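Local coordinates for protein dermonecrotic toxin (PDB 2EBF) that acts as a dermonecrotic and mitogenic toxin that induces bone resorption and is associated with severe progressive atrophic rhinitis in pigs, at residues Thr171-Arg176 against Pro511-Pro516; Arg243-Gln246 against Met250-Lys253. All blocks are in the same frame, centred on the assembly; numbering follows the deposited sequence.

Contact 1 (Thr171-Arg176 against Pro511-Pro516); sequences TADLIR and PGTGRP
Asp173 and Thr513 carry this small van der Waals contact, their side chains running past each other in opposite directions. Asp173 OD2 comes to 3.4 Å from Thr513 CB. The Thr513 methyl lies against the root of the acid, with CG2 3.8 Å from Asp173 CB and 3.9 Å from Asp173 CG. On Thr513, chi1 of 48° lodges OG1 between the backbone N and the carbonyl carbon and sets CG2 anti to that carbonyl, as the methyl that meets Asp173. Gly514 carries the loop onward past the carboxylate at longer range. No hydrogen bond crosses between the segments.

The contact joins the first turns of helix 171-180, in the helical part that begins this C-terminal region of the toxin, to the loop between strands 510-511 and 516-517 in the C2 region. Met330 of helix 312-333 touches both Asp173 and Thr513, while helix 473-490 supplies Tyr474 to the acid and Leu477 to the threonine.

Asp173 also has a polar interaction within its own helix. Arg176 NH1, one turn on, forms a salt bridge to Asp173 OD1 at 2.8 Å, reaching it from 43° out of the carboxylate plane. The N-H...O angle of 139° makes this a bent bond. Arg176 has a second partner, since NH2 donates to the carbonyl of Thr553.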
loop_
_atom_site.group_PDB
_atom_site.type_symbol
_atom_site.label_atom_id
_atom_site.label_comp_id
_atom_site.label_asym_id
_atom_site.label_seq_id
_atom_site.Cartn_x
_atom_site.Cartn_y
_atom_site.Cartn_z
ATOM N N THR A 171 -8.692 3.286 -3.328
ATOM C CA THR A 171 -8.233 4.544 -3.940
ATOM C C THR A 171 -8.580 5.780 -3.117
ATOM O O THR A 171 -7.726 6.639 -2.880
ATOM C CB THR A 171 -8.746 4.687 -5.401
ATOM O OG1 THR A 171 -8.316 3.556 -6.168
ATOM C CG2 THR A 171 -8.211 5.953 -6.064
ATOM N N ALA A 172 -9.834 5.890 -2.685
ATOM C CA ALA A 172 -10.248 7.074 -1.947
ATOM C C ALA A 172 -9.381 7.273 -0.696
ATOM O O ALA A 172 -8.887 8.374 -0.422
ATOM C CB ALA A 172 -11.742 6.980 -1.563
ATOM N N ASP A 173 -9.203 6.200 0.065
ATOM C CA ASP A 173 -8.434 6.280 1.302
ATOM C C ASP A 173 -6.939 6.505 1.036
ATOM O O ASP A 173 -6.273 7.168 1.821
ATOM C CB ASP A 173 -8.663 5.038 2.159
ATOM C CG ASP A 173 -10.018 5.035 2.836
ATOM O OD1 ASP A 173 -10.529 6.123 3.203
ATOM O OD2 ASP A 173 -10.577 3.939 2.999
ATOM N N LEU A 174 -6.414 5.957 -0.058
ATOM C CA LEU A 174 -5.005 6.219 -0.415
ATOM C C LEU A 174 -4.822 7.692 -0.828
ATOM O O LEU A 174 -3.785 8.303 -0.546
ATOM C CB LEU A 174 -4.480 5.238 -1.470
ATOM C CG LEU A 174 -4.078 3.848 -0.942
ATOM C CD1 LEU A 174 -4.163 2.770 -2.024
ATOM C CD2 LEU A 174 -2.681 3.856 -0.307
ATOM N N ILE A 175 -5.850 8.267 -1.459
ATOM C CA ILE A 175 -5.865 9.710 -1.729
ATOM C C ILE A 175 -5.881 10.501 -0.416
ATOM O O ILE A 175 -5.127 11.459 -0.271
ATOM C CB ILE A 175 -7.055 10.128 -2.642
ATOM C CG1 ILE A 175 -6.823 9.632 -4.076
ATOM C CG2 ILE A 175 -7.291 11.656 -2.596
ATOM C CD1 ILE A 175 -8.087 9.703 -4.980
ATOM N N ARG A 176 -6.723 10.097 0.537
ATOM C CA ARG A 176 -6.778 10.791 1.831
ATOM C C ARG A 176 -5.416 10.774 2.535
ATOM O O ARG A 176 -4.978 11.795 3.078
ATOM C CB ARG A 176 -7.865 10.201 2.733
ATOM C CG ARG A 176 -9.257 10.275 2.139
ATOM C CD ARG A 176 -10.286 9.807 3.149
ATOM N NE ARG A 176 -11.648 10.180 2.779
ATOM C CZ ARG A 176 -12.559 9.346 2.284
ATOM N NH1 ARG A 176 -12.277 8.064 2.089
ATOM N NH2 ARG A 176 -13.773 9.805 2.005
ATOM N N PRO A 511 -8.422 3.355 14.894
ATOM C CA PRO A 511 -9.181 3.628 13.662
ATOM C C PRO A 511 -8.430 3.337 12.359
ATOM O O PRO A 511 -7.282 3.772 12.187
ATOM C CB PRO A 511 -9.491 5.121 13.779
ATOM C CG PRO A 511 -9.572 5.360 15.244
ATOM C CD PRO A 511 -8.407 4.540 15.778
ATOM N N GLY A 512 -9.084 2.611 11.451
ATOM C CA GLY A 512 -8.467 2.235 10.166
ATOM C C GLY A 512 -9.318 2.638 8.970
ATOM O O GLY A 512 -10.285 3.402 9.106
ATOM N N THR A 513 -8.969 2.130 7.796
ATOM C CA THR A 513 -9.596 2.614 6.546
ATOM C C THR A 513 -10.874 1.843 6.246
ATOM O O THR A 513 -10.838 0.787 5.627
ATOM C CB THR A 513 -8.608 2.514 5.358
ATOM O OG1 THR A 513 -8.008 1.214 5.358
ATOM C CG2 THR A 513 -7.505 3.568 5.467
ATOM N N GLY A 514 -12.013 2.368 6.695
ATOM C CA GLY A 514 -13.297 1.701 6.481
ATOM C C GLY A 514 -13.550 0.574 7.466
ATOM O O GLY A 514 -14.561 -0.128 7.375
ATOM N N ARG A 515 -12.634 0.413 8.422
ATOM C CA ARG A 515 -12.690 -0.684 9.389
ATOM C C ARG A 515 -11.598 -0.472 10.440
ATOM O O ARG A 515 -10.796 0.441 10.316
ATOM C CB ARG A 515 -12.491 -2.031 8.686
ATOM C CG ARG A 515 -11.053 -2.266 8.216
ATOM C CD ARG A 515 -10.921 -3.494 7.341
ATOM N NE ARG A 515 -11.612 -3.309 6.070
ATOM C CZ ARG A 515 -11.095 -2.679 5.018
ATOM N NH1 ARG A 515 -9.863 -2.170 5.071
ATOM N NH2 ARG A 515 -11.813 -2.556 3.907
ATOM N N PRO A 516 -11.583 -1.290 11.501
ATOM C CA PRO A 516 -10.516 -1.087 12.473
ATOM C C PRO A 516 -9.137 -1.516 11.971
ATOM O O PRO A 516 -9.019 -2.404 11.121
ATOM C CB PRO A 516 -10.951 -1.956 13.670
ATOM C CG PRO A 516 -12.428 -2.300 13.411
ATOM C CD PRO A 516 -12.519 -2.356 11.912
#

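Contact 2 (Arg243-Gln246 against Met250-Lys253); sequences RESQ and MLSK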
loop_
_atom_site.group_PDB
_atom_site.type_symbol
_atom_site.label_atom_id
_atom_site.label_comp_id
_atom_site.label_asym_id
_atom_site.label_seq_id
_atom_site.Cartn_x
_atom_site.Cartn_y
_atom_site.Cartn_z
ATOM N N ARG A 243 33.528 18.019 11.125
ATOM C CA ARG A 243 34.852 17.423 11.337
ATOM C C ARG A 243 34.985 16.821 12.739
ATOM O O ARG A 243 35.513 15.714 12.905
ATOM C CB ARG A 243 35.950 18.463 11.082
ATOM C CG ARG A 243 37.378 17.942 11.211
ATOM C CD ARG A 243 38.369 18.741 10.363
ATOM N NE ARG A 243 38.315 20.185 10.609
ATOM C CZ ARG A 243 37.825 21.083 9.754
ATOM N NH1 ARG A 243 37.340 20.702 8.575
ATOM N NH2 ARG A 243 37.822 22.370 10.077
ATOM N N GLU A 244 34.489 17.548 13.736
ATOM C CA GLU A 244 34.541 17.088 15.115
ATOM C C GLU A 244 33.584 15.928 15.355
ATOM O O GLU A 244 33.865 15.042 16.164
ATOM C CB GLU A 244 34.280 18.239 16.090
ATOM C CG GLU A 244 35.392 19.292 16.086
ATOM C CD GLU A 244 35.777 19.779 17.474
ATOM O OE1 GLU A 244 35.518 19.060 18.468
ATOM O OE2 GLU A 244 36.363 20.880 17.565
ATOM N N SER A 245 32.459 15.935 14.645
ATOM C CA SER A 245 31.521 14.823 14.678
ATOM C C SER A 245 32.170 13.556 14.125
ATOM O O SER A 245 32.307 12.564 14.843
ATOM C CB SER A 245 30.257 15.173 13.900
ATOM O OG SER A 245 29.559 16.229 14.530
ATOM N N GLN A 246 32.594 13.615 12.864
ATOM C CA GLN A 246 33.261 12.498 12.182
ATOM C C GLN A 246 34.343 11.799 13.017
ATOM O O GLN A 246 34.390 10.569 13.078
ATOM C CB GLN A 246 33.856 12.971 10.846
ATOM C CG GLN A 246 32.951 12.778 9.629
ATOM C CD GLN A 246 31.891 13.859 9.473
ATOM O OE1 GLN A 246 31.215 14.232 10.432
ATOM N NE2 GLN A 246 31.727 14.351 8.250
ATOM N N MET A 250 29.116 10.971 15.865
ATOM C CA MET A 250 27.875 11.497 15.280
ATOM C C MET A 250 28.080 12.187 13.918
ATOM O O MET A 250 29.215 12.458 13.513
ATOM C CB MET A 250 27.190 12.457 16.266
ATOM C CG MET A 250 26.961 11.883 17.668
ATOM S SD MET A 250 25.431 10.932 17.825
ATOM C CE MET A 250 24.288 12.202 18.379
ATOM N N LEU A 251 26.968 12.446 13.219
ATOM C CA LEU A 251 26.940 13.161 11.926
ATOM C C LEU A 251 28.005 12.718 10.913
ATOM O O LEU A 251 28.546 13.533 10.166
ATOM C CB LEU A 251 27.004 14.682 12.135
ATOM C CG LEU A 251 26.023 15.352 13.103
ATOM C CD1 LEU A 251 26.368 16.830 13.246
ATOM C CD2 LEU A 251 24.574 15.174 12.660
ATOM N N SER A 252 28.281 11.418 10.891
ATOM C CA SER A 252 29.292 10.843 10.006
ATOM C C SER A 252 28.916 10.912 8.527
ATOM O O SER A 252 29.793 10.906 7.664
ATOM C CB SER A 252 29.610 9.400 10.416
ATOM O OG SER A 252 28.460 8.720 10.902
ATOM N N LYS A 253 27.615 10.976 8.242
ATOM C CA LYS A 253 27.110 11.034 6.866
ATOM C C LYS A 253 26.685 12.459 6.493
ATOM O O LYS A 253 25.614 12.683 5.929
ATOM C CB LYS A 253 25.958 10.039 6.659
ATOM C CG LYS A 253 26.309 8.591 6.977
ATOM C CD LYS A 253 25.058 7.723 7.040
ATOM C CE LYS A 253 25.341 6.384 7.718
ATOM N NZ LYS A 253 24.090 5.606 7.946
#
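Ser245 and Leu251 meet where the chain leaves helix 234-248 and folds back beside its last turns. The serine points toward the following loop, and the leucine comes alongside it, with Leu251 CB 3.7 Å from Ser245 CB. The closest approach to the hydroxyl is by one leucine methyl, Leu251 CD1, 3.5 Å from Ser245 OG. Ser245 OG, held anti to the carbonyl carbon (chi1 -65°), turns back along its helix and is hydrogen-bonded to the carbonyl of Leu241. The hydroxyl is thereby tied to the preceding turn while the leucine methyl packs against it.

The carbonyl of Met250 also lies by the serine, its O modelled 2.9 Å from Ser245 CB, a separation so short that its exact value is doubtful. The methionine side chain takes another course, its sulfur and methyl running off from the helix.

Gln246 lies over the next part of the loop. A bend at chi2 (81°) brings the amide group in beside the backbone, with Gln246 CD 3.4 Å from Leu251 O. Farther back on the same side chain, Gln246 CG comes to 4.2 Å from Ser252 CA. Leu251 itself has left-handed helical backbone angles, so the chain turns sharply at this residue.

The arrangement is a helix-to-strand connection within the C2 region, folded against the C-terminal end of its own helix. Helix 288-300 covers the hydrophobic side, with Phe292 touching Leu251 and Pro289 touching Met250. At the end of the turn, Lys253 is hydrogen-bonded through its backbone to Gly264 and through its N to His265 NE2, where the chain enters strand 254-257.

Contact 2 is nested along the chain inside the long loop closed by contact 1, whose segments are 335 residues apart in sequence. The two are distant in space as well: their centres lie 41 Å apart and their nearest atoms about 28 Å apart, so neither touches the other. Residues 511-516 and both halves of contact 2 belong to the C2 region, but to separate parts of it. Contact 1 is near the middle of this C-terminal region of the toxin, joining an N-terminal helix to the region of the mixed sheet; contact 2 is a local turn 36 Å from the centre. Contact 1 thus brings together parts of the chain far apart in sequence, whereas contact 2 holds the end of one helix to the loop that follows it.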